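Local coordinates for putative cytosine/guanine deaminase (Unidentified, PDB 2PAJ), which catalyses the zinc-dependent hydrolytic deamination of 2-amino-4-hydroxypteridines such as isoxanthopterin to 2,4-dihydroxypteridines, releasing ammonium, at residues A[18-23]-A[32-37]; A[66-71]-A[414-419]; A[78-83]-A[137-142]; A[110-115]-A[145-150]. One frame throughout, in Å; residues are numbered along the deposited sequence.

Interaction 1: A[18-23]-A[32-37]; sequences AAIMTG and SRVPGP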
loop_
_atom_site.group_PDB
_atom_site.type_symbol
_atom_site.label_atom_id
_atom_site.label_comp_id
_atom_site.label_asym_id
_atom_site.label_seq_id
_atom_site.Cartn_x
_atom_site.Cartn_y
_atom_site.Cartn_z
ATOM N N ALA A 18 12.202 13.759 -18.712
ATOM C CA ALA A 18 13.156 14.689 -18.133
ATOM C C ALA A 18 14.004 13.985 -17.078
ATOM O O ALA A 18 15.139 14.375 -16.821
ATOM C CB ALA A 18 12.418 15.865 -17.517
ATOM N N ALA A 19 13.445 12.942 -16.472
ATOM C CA ALA A 19 14.139 12.177 -15.442
ATOM C C ALA A 19 13.481 10.815 -15.218
ATOM O O ALA A 19 12.266 10.665 -15.385
ATOM C CB ALA A 19 14.163 12.959 -14.144
ATOM N N ILE A 20 14.293 9.832 -14.831
ATOM C CA ILE A 20 13.815 8.475 -14.578
ATOM C C ILE A 20 14.380 7.866 -13.294
ATOM O O ILE A 20 15.538 7.458 -13.253
ATOM C CB ILE A 20 14.194 7.518 -15.734
ATOM C CG1 ILE A 20 13.717 8.077 -17.079
ATOM C CG2 ILE A 20 13.556 6.162 -15.499
ATOM C CD1 ILE A 20 14.125 7.241 -18.290
ATOM N N MET A 21 13.569 7.802 -12.246
ATOM C CA MET A 21 14.018 7.193 -10.995
ATOM C C MET A 21 13.667 5.693 -11.038
ATOM O O MET A 21 12.536 5.313 -11.325
ATOM C CB MET A 21 13.358 7.881 -9.799
ATOM C CG MET A 21 13.603 9.397 -9.716
ATOM S SD MET A 21 15.319 9.961 -9.919
ATOM C CE MET A 21 16.022 9.568 -8.352
ATOM N N THR A 22 14.653 4.850 -10.757
ATOM C CA THR A 22 14.489 3.406 -10.820
ATOM C C THR A 22 13.905 2.714 -9.609
ATOM O O THR A 22 13.403 1.595 -9.713
ATOM C CB THR A 22 15.821 2.725 -11.077
ATOM O OG1 THR A 22 16.559 3.475 -12.044
ATOM C CG2 THR A 22 15.588 1.309 -11.619
ATOM N N GLY A 23 13.972 3.366 -8.462
ATOM C CA GLY A 23 13.476 2.737 -7.261
ATOM C C GLY A 23 14.501 1.703 -6.835
ATOM O O GLY A 23 14.169 0.713 -6.194
ATOM N N SER A 32 19.727 4.078 -8.632
ATOM C CA SER A 32 18.458 4.672 -8.217
ATOM C C SER A 32 17.875 5.596 -9.269
ATOM O O SER A 32 16.677 5.872 -9.284
ATOM C CB SER A 32 18.628 5.443 -6.900
ATOM O OG SER A 32 19.357 6.645 -7.081
ATOM N N ARG A 33 18.740 6.093 -10.136
ATOM C CA ARG A 33 18.321 6.979 -11.202
ATOM C C ARG A 33 19.045 6.494 -12.438
ATOM O O ARG A 33 20.243 6.207 -12.400
ATOM C CB ARG A 33 18.736 8.412 -10.901
ATOM C CG ARG A 33 18.220 9.424 -11.891
ATOM C CD ARG A 33 18.927 10.741 -11.699
ATOM N NE ARG A 33 18.293 11.834 -12.424
ATOM C CZ ARG A 33 17.863 12.948 -11.849
ATOM N NH1 ARG A 33 17.996 13.121 -10.535
ATOM N NH2 ARG A 33 17.303 13.890 -12.590
ATOM N N VAL A 34 18.327 6.380 -13.539
ATOM C CA VAL A 34 18.977 5.930 -14.747
ATOM C C VAL A 34 18.954 7.025 -15.783
ATOM O O VAL A 34 17.941 7.278 -16.428
ATOM C CB VAL A 34 18.303 4.677 -15.325
ATOM C CG1 VAL A 34 16.844 4.944 -15.586
ATOM C CG2 VAL A 34 18.985 4.272 -16.610
ATOM N N PRO A 35 20.062 7.755 -15.906
ATOM C CA PRO A 35 19.949 8.778 -16.949
ATOM C C PRO A 35 19.792 8.019 -18.273
ATOM O O PRO A 35 20.723 7.345 -18.736
ATOM C CB PRO A 35 21.270 9.557 -16.810
ATOM C CG PRO A 35 21.489 9.521 -15.287
ATOM C CD PRO A 35 21.163 8.059 -14.964
ATOM N N GLY A 36 18.580 8.095 -18.816
ATOM C CA GLY A 36 18.220 7.431 -20.062
ATOM C C GLY A 36 17.003 8.217 -20.462
ATOM O O GLY A 36 16.498 8.936 -19.599
ATOM N N PRO A 37 16.503 8.154 -21.710
ATOM C CA PRO A 37 15.317 8.997 -21.921
ATOM C C PRO A 37 13.967 8.349 -22.248
ATOM O O PRO A 37 12.937 8.824 -21.776
ATOM C CB PRO A 37 15.773 9.943 -23.023
ATOM C CG PRO A 37 16.537 9.018 -23.903
ATOM C CD PRO A 37 17.301 8.075 -22.945
HETATM O O HOH W 1 14.822 5.984 -7.325
#
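Ile20 and Val34 meet in the small beta-rich part of this amidohydrolase, where a single bridge pairing Met21 with Arg33 ties the chain just past strand 19-20 to the loop that returns at residues 32-37. The side chain of Ile20 carries much of the contact. Its CB already lies 3.7 Å from Val34 CG1, and the CG2 branch closes to 3.5 Å of that same methyl. CG1 leaves beside the backbone N (chi1 -54°) and runs on extended, so that CD1 ends 3.2 Å from Gly36 O. On the other flank Met21, bent along its chain, puts SD 3.5 Å from Arg33 CG and over one face of the guanidinium, whose NH2 also passes Ala19 CB. A salt bridge from Arg33 NH1 to Asp429 fixes the far end of that extended chain. Two backbone bonds secure the pairing: Val34 N donates to Ile20 O (3.0 Å) and Thr22 N to Ser32 O. Ser32 O has a second donor in a water, 2.7 Å from it, which in turn accepts from Gly23 N at 3.0 Å.

Interaction 2: A[66-71]-A[414-419]; sequences CVIYPA and IAVYRL
Strands 67-70 and 414-418 run antiparallel at 155°, with Val67 opposite Tyr417 and Tyr69 opposite Ala415 as hydrogen-bonded pairs. Each pair closes two backbone bonds: Val67 N meets Tyr417 O at 3.2 Å, for example, and Ala415 N meets Tyr69 O at 2.9 Å. On the face that bears the tyrosines, Tyr417 turns its ring edge toward the face of Tyr69 in a T-shaped stack, the planes at 90° and the centroids 5.5 Å apart. Tyr417 CE1 comes 3.7 Å from Tyr69 CB, and the hydroxyl of Tyr69 is bonded to Ala431 O. Val67, on this same face, touches Leu419 CD1 with its CG2. Ile68 and Val416 lie side by side on the other face, CG1 of the first against CG2 of the second. With Ile68 CG1 beside the backbone N (chi1 -68°), the CG2 branch is left to meet Ile414 CG2 at 3.4 Å near the strand end. Cys66 CB rests on Val416 CG1, and Val416 also leans on Met444 and Ala445 of strand 442-448. Pairing an early strand with one more than 340 residues later is characteristic of the beta-rich domain flanking the barrel in many amidohydrolases, built from both terminal regions.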
loop_
_atom_site.group_PDB
_atom_site.type_symbol
_atom_site.label_atom_id
_atom_site.label_comp_id
_atom_site.label_asym_id
_atom_site.label_seq_id
_atom_site.Cartn_x
_atom_site.Cartn_y
_atom_site.Cartn_z
ATOM N N CYS A 66 8.494 15.694 -18.412
ATOM C CA CYS A 66 7.920 14.899 -17.340
ATOM C C CYS A 66 8.939 14.017 -16.658
ATOM O O CYS A 66 9.939 13.617 -17.242
ATOM C CB CYS A 66 6.774 14.035 -17.861
ATOM S SG CYS A 66 5.356 14.966 -18.409
ATOM N N VAL A 67 8.654 13.722 -15.400
ATOM C CA VAL A 67 9.505 12.886 -14.573
ATOM C C VAL A 67 8.829 11.523 -14.424
ATOM O O VAL A 67 7.609 11.423 -14.259
ATOM C CB VAL A 67 9.716 13.544 -13.179
ATOM C CG1 VAL A 67 10.617 12.692 -12.311
ATOM C CG2 VAL A 67 10.322 14.923 -13.352
ATOM N N ILE A 68 9.635 10.473 -14.501
ATOM C CA ILE A 68 9.130 9.117 -14.381
ATOM C C ILE A 68 9.623 8.499 -13.077
ATOM O O ILE A 68 10.777 8.667 -12.693
ATOM C CB ILE A 68 9.566 8.256 -15.603
ATOM C CG1 ILE A 68 8.861 8.769 -16.861
ATOM C CG2 ILE A 68 9.217 6.797 -15.380
ATOM C CD1 ILE A 68 9.226 8.039 -18.115
ATOM N N TYR A 69 8.710 7.806 -12.404
ATOM C CA TYR A 69 8.941 7.135 -11.125
ATOM C C TYR A 69 8.254 5.777 -11.249
ATOM O O TYR A 69 7.407 5.576 -12.127
ATOM C CB TYR A 69 8.190 7.872 -10.005
ATOM C CG TYR A 69 8.881 8.980 -9.218
ATOM C CD1 TYR A 69 9.678 9.944 -9.848
ATOM C CD2 TYR A 69 8.661 9.103 -7.836
ATOM C CE1 TYR A 69 10.233 10.998 -9.128
ATOM C CE2 TYR A 69 9.207 10.150 -7.110
ATOM C CZ TYR A 69 9.990 11.096 -7.760
ATOM O OH TYR A 69 10.503 12.151 -7.046
ATOM N N PRO A 70 8.627 4.810 -10.403
ATOM C CA PRO A 70 7.911 3.544 -10.537
ATOM C C PRO A 70 6.646 3.819 -9.708
ATOM O O PRO A 70 6.705 4.588 -8.747
ATOM C CB PRO A 70 8.862 2.536 -9.896
ATOM C CG PRO A 70 9.611 3.333 -8.925
ATOM C CD PRO A 70 9.880 4.620 -9.660
ATOM N N ALA A 71 5.500 3.262 -10.087
ATOM C CA ALA A 71 4.265 3.500 -9.334
ATOM C C ALA A 71 4.454 3.131 -7.853
ATOM O O ALA A 71 5.240 2.247 -7.525
ATOM C CB ALA A 71 3.118 2.704 -9.952
ATOM N N ILE A 414 4.245 2.111 -13.940
ATOM C CA ILE A 414 4.958 3.369 -14.026
ATOM C C ILE A 414 4.090 4.596 -13.840
ATOM O O ILE A 414 2.934 4.629 -14.249
ATOM C CB ILE A 414 5.667 3.488 -15.398
ATOM C CG1 ILE A 414 6.496 2.235 -15.649
ATOM C CG2 ILE A 414 6.571 4.723 -15.434
ATOM C CD1 ILE A 414 7.087 2.164 -17.038
ATOM N N ALA A 415 4.676 5.613 -13.219
ATOM C CA ALA A 415 4.006 6.881 -13.008
ATOM C C ALA A 415 4.773 7.967 -13.769
ATOM O O ALA A 415 5.988 8.099 -13.637
ATOM C CB ALA A 415 3.953 7.203 -11.534
ATOM N N VAL A 416 4.055 8.721 -14.589
ATOM C CA VAL A 416 4.645 9.800 -15.355
ATOM C C VAL A 416 3.990 11.072 -14.852
ATOM O O VAL A 416 2.800 11.293 -15.081
ATOM C CB VAL A 416 4.364 9.618 -16.848
ATOM C CG1 VAL A 416 4.923 10.790 -17.644
ATOM C CG2 VAL A 416 4.980 8.319 -17.305
ATOM N N TYR A 417 4.766 11.902 -14.157
ATOM C CA TYR A 417 4.244 13.150 -13.597
ATOM C C TYR A 417 4.555 14.418 -14.392
ATOM O O TYR A 417 5.681 14.624 -14.849
ATOM C CB TYR A 417 4.764 13.354 -12.171
ATOM C CG TYR A 417 4.532 12.207 -11.219
ATOM C CD1 TYR A 417 5.581 11.347 -10.869
ATOM C CD2 TYR A 417 3.281 11.999 -10.631
ATOM C CE1 TYR A 417 5.389 10.315 -9.954
ATOM C CE2 TYR A 417 3.082 10.969 -9.716
ATOM C CZ TYR A 417 4.139 10.132 -9.381
ATOM O OH TYR A 417 3.955 9.116 -8.472
ATOM N N ARG A 418 3.546 15.263 -14.561
ATOM C CA ARG A 418 3.739 16.533 -15.246
ATOM C C ARG A 418 3.832 17.586 -14.135
ATOM O O ARG A 418 2.921 17.708 -13.313
ATOM C CB ARG A 418 2.567 16.833 -16.189
ATOM C CG ARG A 418 2.717 18.140 -16.957
ATOM C CD ARG A 418 1.930 18.111 -18.247
ATOM N NE ARG A 418 2.589 17.313 -19.279
ATOM C CZ ARG A 418 1.931 16.669 -20.236
ATOM N NH1 ARG A 418 0.603 16.729 -20.275
ATOM N NH2 ARG A 418 2.584 15.979 -21.158
ATOM N N LEU A 419 4.946 18.316 -14.087
ATOM C CA LEU A 419 5.149 19.336 -13.059
ATOM C C LEU A 419 4.701 20.693 -13.574
ATOM O O LEU A 419 5.472 21.646 -13.585
ATOM C CB LEU A 419 6.623 19.408 -12.671
ATOM C CG LEU A 419 7.336 18.097 -12.346
ATOM C CD1 LEU A 419 8.788 18.390 -12.043
ATOM C CD2 LEU A 419 6.676 17.408 -11.162
#

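Interaction 3: A[78-83]-A[137-142]; sequences HLFQSL and HNYVYY. With ZN (zinc ion), chain B.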
loop_
_atom_site.group_PDB
_atom_site.type_symbol
_atom_site.label_atom_id
_atom_site.label_comp_id
_atom_site.label_asym_id
_atom_site.label_seq_id
_atom_site.Cartn_x
_atom_site.Cartn_y
_atom_site.Cartn_z
ATOM N N HIS A 78 -6.463 1.031 5.777
ATOM C CA HIS A 78 -7.729 0.668 6.418
ATOM C C HIS A 78 -8.815 1.401 5.629
ATOM O O HIS A 78 -9.471 2.291 6.152
ATOM C CB HIS A 78 -7.770 1.120 7.882
ATOM C CG HIS A 78 -6.688 0.535 8.733
ATOM N ND1 HIS A 78 -6.463 -0.820 8.829
ATOM C CD2 HIS A 78 -5.766 1.126 9.528
ATOM C CE1 HIS A 78 -5.448 -1.041 9.643
ATOM N NE2 HIS A 78 -5.006 0.124 10.081
ATOM N N LEU A 79 -8.998 1.008 4.371
ATOM C CA LEU A 79 -9.958 1.646 3.469
ATOM C C LEU A 79 -11.369 1.966 3.953
ATOM O O LEU A 79 -11.999 2.877 3.422
ATOM C CB LEU A 79 -10.076 0.857 2.150
ATOM C CG LEU A 79 -9.167 1.112 0.930
ATOM C CD1 LEU A 79 -8.860 2.595 0.798
ATOM C CD2 LEU A 79 -7.887 0.334 1.064
ATOM N N PHE A 80 -11.893 1.244 4.935
ATOM C CA PHE A 80 -13.252 1.555 5.363
ATOM C C PHE A 80 -13.267 2.921 6.028
ATOM O O PHE A 80 -14.260 3.656 5.947
ATOM C CB PHE A 80 -13.807 0.464 6.289
ATOM C CG PHE A 80 -13.324 0.537 7.713
ATOM C CD1 PHE A 80 -14.040 1.256 8.668
ATOM C CD2 PHE A 80 -12.203 -0.178 8.115
ATOM C CE1 PHE A 80 -13.656 1.255 9.998
ATOM C CE2 PHE A 80 -11.803 -0.189 9.444
ATOM C CZ PHE A 80 -12.535 0.531 10.396
ATOM N N GLN A 81 -12.135 3.263 6.644
ATOM C CA GLN A 81 -11.955 4.532 7.332
ATOM C C GLN A 81 -12.029 5.742 6.412
ATOM O O GLN A 81 -12.069 6.874 6.875
ATOM C CB GLN A 81 -10.621 4.512 8.072
ATOM C CG GLN A 81 -10.717 3.859 9.421
ATOM C CD GLN A 81 -9.393 3.374 9.939
ATOM O OE1 GLN A 81 -8.386 4.081 9.886
ATOM N NE2 GLN A 81 -9.385 2.153 10.459
ATOM N N SER A 82 -12.057 5.502 5.107
ATOM C CA SER A 82 -12.127 6.586 4.147
ATOM C C SER A 82 -13.422 7.376 4.255
ATOM O O SER A 82 -13.596 8.405 3.603
ATOM C CB SER A 82 -11.953 6.037 2.735
ATOM O OG SER A 82 -10.632 5.555 2.566
ATOM N N LEU A 83 -14.338 6.882 5.081
ATOM C CA LEU A 83 -15.609 7.561 5.302
ATOM C C LEU A 83 -15.678 7.954 6.762
ATOM O O LEU A 83 -16.716 8.378 7.252
ATOM C CB LEU A 83 -16.798 6.661 4.957
ATOM C CG LEU A 83 -17.159 6.445 3.482
ATOM C CD1 LEU A 83 -18.301 5.455 3.424
ATOM C CD2 LEU A 83 -17.555 7.751 2.798
ATOM N N HIS A 137 -5.449 -3.393 5.098
ATOM C CA HIS A 137 -5.521 -4.201 6.310
ATOM C C HIS A 137 -6.990 -4.134 6.697
ATOM O O HIS A 137 -7.391 -3.366 7.572
ATOM C CB HIS A 137 -4.643 -3.606 7.419
ATOM C CG HIS A 137 -4.461 -4.514 8.597
ATOM N ND1 HIS A 137 -3.769 -4.138 9.728
ATOM C CD2 HIS A 137 -4.871 -5.786 8.815
ATOM C CE1 HIS A 137 -3.760 -5.137 10.592
ATOM N NE2 HIS A 137 -4.422 -6.147 10.061
ATOM N N ASN A 138 -7.793 -4.930 6.000
ATOM C CA ASN A 138 -9.229 -4.977 6.218
ATOM C C ASN A 138 -9.574 -5.814 7.439
ATOM O O ASN A 138 -9.090 -6.936 7.599
ATOM C CB ASN A 138 -9.926 -5.527 4.967
ATOM C CG ASN A 138 -11.436 -5.584 5.115
ATOM O OD1 ASN A 138 -12.025 -4.815 5.879
ATOM N ND2 ASN A 138 -12.073 -6.476 4.360
ATOM N N TYR A 139 -10.391 -5.254 8.326
ATOM C CA TYR A 139 -10.774 -5.999 9.507
ATOM C C TYR A 139 -12.245 -5.914 9.836
ATOM O O TYR A 139 -12.674 -6.206 10.962
ATOM C CB TYR A 139 -9.901 -5.638 10.713
ATOM C CG TYR A 139 -9.906 -4.199 11.136
ATOM C CD1 TYR A 139 -11.027 -3.630 11.735
ATOM C CD2 TYR A 139 -8.752 -3.435 11.018
ATOM C CE1 TYR A 139 -11.000 -2.346 12.217
ATOM C CE2 TYR A 139 -8.702 -2.148 11.492
ATOM C CZ TYR A 139 -9.828 -1.606 12.092
ATOM O OH TYR A 139 -9.784 -0.324 12.567
ATOM N N VAL A 140 -13.033 -5.532 8.841
ATOM C CA VAL A 140 -14.461 -5.531 9.063
ATOM C C VAL A 140 -14.935 -6.936 8.645
ATOM O O VAL A 140 -15.063 -7.269 7.460
ATOM C CB VAL A 140 -15.192 -4.405 8.277
ATOM C CG1 VAL A 140 -14.236 -3.247 8.049
ATOM C CG2 VAL A 140 -15.779 -4.913 6.989
ATOM N N TYR A 141 -15.117 -7.770 9.667
ATOM C CA TYR A 141 -15.567 -9.148 9.539
ATOM C C TYR A 141 -16.254 -9.458 10.867
ATOM O O TYR A 141 -15.836 -8.971 11.922
ATOM C CB TYR A 141 -14.377 -10.084 9.359
ATOM C CG TYR A 141 -13.614 -9.881 8.067
ATOM C CD1 TYR A 141 -14.203 -10.177 6.835
ATOM C CD2 TYR A 141 -12.300 -9.387 8.079
ATOM C CE1 TYR A 141 -13.516 -9.989 5.657
ATOM C CE2 TYR A 141 -11.596 -9.192 6.897
ATOM C CZ TYR A 141 -12.217 -9.493 5.694
ATOM O OH TYR A 141 -11.564 -9.269 4.517
ATOM N N TYR A 142 -17.314 -10.255 10.819
ATOM C CA TYR A 142 -18.053 -10.628 12.022
ATOM C C TYR A 142 -19.078 -11.677 11.645
ATOM O O TYR A 142 -19.589 -11.675 10.528
ATOM C CB TYR A 142 -18.749 -9.408 12.622
ATOM C CG TYR A 142 -19.716 -8.719 11.680
ATOM C CD1 TYR A 142 -21.073 -9.065 11.664
ATOM C CD2 TYR A 142 -19.284 -7.680 10.844
ATOM C CE1 TYR A 142 -21.978 -8.387 10.855
ATOM C CE2 TYR A 142 -20.177 -6.997 10.030
ATOM C CZ TYR A 142 -21.525 -7.350 10.044
ATOM O OH TYR A 142 -22.426 -6.644 9.278
HETATM ZN ZN ZN B . -3.202 0.741 10.847
HETATM O O HOH W 2 -10.791 -1.886 5.222
#
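The zinc site at the mouth of the amidohydrolase barrel brings His78 against His137, at the loops that follow strands 67-73 and 131-136. His78 is the second histidine of the His-X-His pair that this superfamily places after its first barrel strand. Its NE2 binds the zinc ion at 2.1 Å, alongside His76, His248 and Asp336. The other ring nitrogen, ND1, donates to His137 O at 3.0 Å; that oxygen lies within 5° of the imidazole plane, so the bond leaves the ring edge and limits rotation of the ring. His78 CE1 also packs 3.5 Å from His137 CB, and His137 NE2 is itself bonded to Ala218 O. An aromatic cluster continues the contact. Phe80 presents its edge, through CE2, to the face of Tyr139, 3.6 Å from Tyr139 CZ, in an offset edge-to-face pair with planes at 76°. Val140 CG1 sits over a face of Phe80, a CH-pi contact in which it comes 3.7 Å from Phe80 CD2. An Asx turn, Val140 N to Asn138 OD1, shapes the 137-142 loop. The hydroxyl of Tyr139 comes near Gln81 NE2 at 3.3 Å, with an angle too poor for a hydrogen bond; Gln81 probably binds substrate. His137 O thus acts as a second-shell acceptor that orients a zinc ligand, and its pull on the ND1 hydrogen may make the imidazole a somewhat more electron-rich donor to the metal.

Interaction 4: A[110-115]-A[145-150]; sequences FDERRF and MPFDSS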
loop_
_atom_site.group_PDB
_atom_site.type_symbol
_atom_site.label_atom_id
_atom_site.label_comp_id
_atom_site.label_asym_id
_atom_site.label_seq_id
_atom_site.Cartn_x
_atom_site.Cartn_y
_atom_site.Cartn_z
ATOM N N PHE A 110 -21.366 0.291 9.003
ATOM C CA PHE A 110 -21.005 0.023 7.616
ATOM C C PHE A 110 -21.813 -1.116 7.012
ATOM O O PHE A 110 -22.059 -2.127 7.664
ATOM C CB PHE A 110 -19.501 -0.244 7.503
ATOM C CG PHE A 110 -18.682 1.017 7.503
ATOM C CD1 PHE A 110 -18.439 1.706 8.687
ATOM C CD2 PHE A 110 -18.237 1.561 6.305
ATOM C CE1 PHE A 110 -17.779 2.914 8.678
ATOM C CE2 PHE A 110 -17.578 2.765 6.278
ATOM C CZ PHE A 110 -17.343 3.453 7.472
ATOM N N ASP A 111 -22.238 -0.932 5.767
ATOM C CA ASP A 111 -23.041 -1.936 5.080
ATOM C C ASP A 111 -22.497 -2.178 3.671
ATOM O O ASP A 111 -21.337 -1.900 3.382
ATOM C CB ASP A 111 -24.499 -1.465 5.006
ATOM C CG ASP A 111 -24.733 -0.431 3.904
ATOM O OD1 ASP A 111 -23.844 0.414 3.683
ATOM O OD2 ASP A 111 -25.810 -0.452 3.259
ATOM N N GLU A 112 -23.345 -2.709 2.803
ATOM C CA GLU A 112 -22.981 -2.985 1.415
ATOM C C GLU A 112 -22.485 -1.711 0.736
ATOM O O GLU A 112 -21.290 -1.508 0.518
ATOM C CB GLU A 112 -24.221 -3.509 0.674
ATOM C CG GLU A 112 -24.070 -3.662 -0.830
ATOM C CD GLU A 112 -22.987 -4.654 -1.193
ATOM O OE1 GLU A 112 -22.649 -5.496 -0.330
ATOM O OE2 GLU A 112 -22.484 -4.604 -2.341
ATOM N N ARG A 113 -23.455 -0.866 0.408
ATOM C CA ARG A 113 -23.252 0.407 -0.253
ATOM C C ARG A 113 -22.090 1.198 0.330
ATOM O O ARG A 113 -21.162 1.589 -0.386
ATOM C CB ARG A 113 -24.544 1.225 -0.147
ATOM C CG ARG A 113 -24.432 2.646 -0.649
ATOM C CD ARG A 113 -24.572 2.707 -2.173
ATOM N NE ARG A 113 -23.810 3.823 -2.749
ATOM C CZ ARG A 113 -22.521 3.767 -3.092
ATOM N NH1 ARG A 113 -21.823 2.640 -2.933
ATOM N NH2 ARG A 113 -21.925 4.851 -3.580
ATOM N N ARG A 114 -22.152 1.427 1.637
ATOM C CA ARG A 114 -21.135 2.190 2.333
ATOM C C ARG A 114 -19.723 1.648 2.257
ATOM O O ARG A 114 -18.807 2.375 1.865
ATOM C CB ARG A 114 -21.560 2.395 3.790
ATOM C CG ARG A 114 -22.734 3.357 3.901
ATOM C CD ARG A 114 -23.258 3.502 5.314
ATOM N NE ARG A 114 -24.351 4.468 5.376
ATOM C CZ ARG A 114 -25.114 4.675 6.444
ATOM N NH1 ARG A 114 -24.911 3.981 7.556
ATOM N NH2 ARG A 114 -26.077 5.583 6.401
ATOM N N PHE A 115 -19.535 0.384 2.618
ATOM C CA PHE A 115 -18.203 -0.206 2.578
ATOM C C PHE A 115 -17.609 0.003 1.195
ATOM O O PHE A 115 -16.446 0.371 1.045
ATOM C CB PHE A 115 -18.267 -1.705 2.861
ATOM C CG PHE A 115 -16.914 -2.353 3.002
ATOM C CD1 PHE A 115 -16.188 -2.224 4.178
ATOM C CD2 PHE A 115 -16.360 -3.071 1.957
ATOM C CE1 PHE A 115 -14.943 -2.791 4.318
ATOM C CE2 PHE A 115 -15.106 -3.648 2.081
ATOM C CZ PHE A 115 -14.394 -3.508 3.267
ATOM N N MET A 145 -22.054 -11.520 8.800
ATOM C CA MET A 145 -21.970 -10.310 7.992
ATOM C C MET A 145 -22.745 -10.551 6.691
ATOM O O MET A 145 -22.512 -11.535 5.989
ATOM C CB MET A 145 -20.505 -9.983 7.706
ATOM C CG MET A 145 -20.281 -8.749 6.827
ATOM S SD MET A 145 -18.542 -8.202 6.864
ATOM C CE MET A 145 -17.693 -9.729 6.523
ATOM N N PRO A 146 -23.691 -9.652 6.364
ATOM C CA PRO A 146 -24.528 -9.735 5.162
ATOM C C PRO A 146 -23.819 -9.468 3.846
ATOM O O PRO A 146 -24.368 -9.743 2.780
ATOM C CB PRO A 146 -25.617 -8.704 5.434
ATOM C CG PRO A 146 -24.889 -7.663 6.176
ATOM C CD PRO A 146 -24.067 -8.473 7.168
ATOM N N PHE A 147 -22.608 -8.927 3.900
ATOM C CA PHE A 147 -21.880 -8.655 2.663
ATOM C C PHE A 147 -20.455 -9.197 2.693
ATOM O O PHE A 147 -19.875 -9.416 3.760
ATOM C CB PHE A 147 -21.875 -7.153 2.379
ATOM C CG PHE A 147 -21.230 -6.350 3.451
ATOM C CD1 PHE A 147 -19.874 -6.072 3.403
ATOM C CD2 PHE A 147 -21.972 -5.894 4.523
ATOM C CE1 PHE A 147 -19.260 -5.351 4.407
ATOM C CE2 PHE A 147 -21.380 -5.173 5.537
ATOM C CZ PHE A 147 -20.011 -4.896 5.482
ATOM N N ASP A 148 -19.906 -9.432 1.506
ATOM C CA ASP A 148 -18.553 -9.947 1.387
ATOM C C ASP A 148 -17.544 -8.802 1.192
ATOM O O ASP A 148 -17.341 -8.309 0.072
ATOM C CB ASP A 148 -18.458 -10.932 0.219
ATOM C CG ASP A 148 -17.165 -11.702 0.239
ATOM O OD1 ASP A 148 -16.301 -11.300 1.038
ATOM O OD2 ASP A 148 -17.004 -12.683 -0.516
ATOM N N SER A 149 -16.932 -8.375 2.292
ATOM C CA SER A 149 -15.938 -7.307 2.264
ATOM C C SER A 149 -14.850 -7.620 1.242
ATOM O O SER A 149 -14.591 -6.845 0.317
ATOM C CB SER A 149 -15.294 -7.169 3.635
ATOM O OG SER A 149 -16.283 -6.830 4.577
ATOM N N SER A 150 -14.217 -8.770 1.420
ATOM C CA SER A 150 -13.160 -9.185 0.532
ATOM C C SER A 150 -13.586 -9.103 -0.931
ATOM O O SER A 150 -12.850 -8.566 -1.765
ATOM C CB SER A 150 -12.740 -10.596 0.896
ATOM O OG SER A 150 -12.421 -10.652 2.273
#
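The Phe147 ring is sandwiched: Asp111 O lies over one face, offset toward the rim, while Met145 CG of its own segment sits over the centre of the opposite face. Phe147 CE2 comes 3.7 Å from Asp111 CA, so the ring rests on the backbone that enters helix 112-127. Its CE1 reaches Phe115 CG at 4.1 Å; the two rings meet obliquely, planes at 37° and centroids 5.8 Å apart. Phe115 in turn has Ser149 OG over a face near the rim, with its CZ 3.8 Å from Ser149 CB. With chi1 at -173°, CG opposite the backbone N, the Phe115 ring heads across to the start of helix 149-159, where it also packs on Ile152 and Leu153. Glu112 runs antiparallel alongside Phe147, bringing OE1 3.3 Å from Phe147 CB. Both helices begin here under an aspartate N-cap: Asp111 OD1 accepts from Arg114 N at 2.8 Å, and Asp148, salt-bridged to Arg199, caps the other through a weak bond to Ala151 N. With no hydrogen bond between the segments, the helix starts are joined by packing of the two phenylalanine rings on each other, on backbone and on Ser149, while the capping carboxylates probably offset the positive ends of the helix dipoles.

In the fold
Interactions 1 and 2 adjoin, their centres 10 Å apart: strand 19-20 pairs parallel with strand 67-73, which pairs antiparallel with 414-418, and Ala19 O probably accepts from Ile68 N. Interactions 3 and 4 form a second adjacent pair, also 10 Å between centres, on the opposite side of the chain's centre; there Ser149 OG probably bonds to Val140 O, and Ser150 OG to Tyr141 OH. Some 30 Å separates the centres of interactions 2 and 3. Along the chain, interaction 1 closes first, then interaction 2 spans a long loop enclosing the alternating segments of 3 and 4. Strand 67-73 thus leads from the beta-rich domain into the barrel and on to the zinc-binding loop.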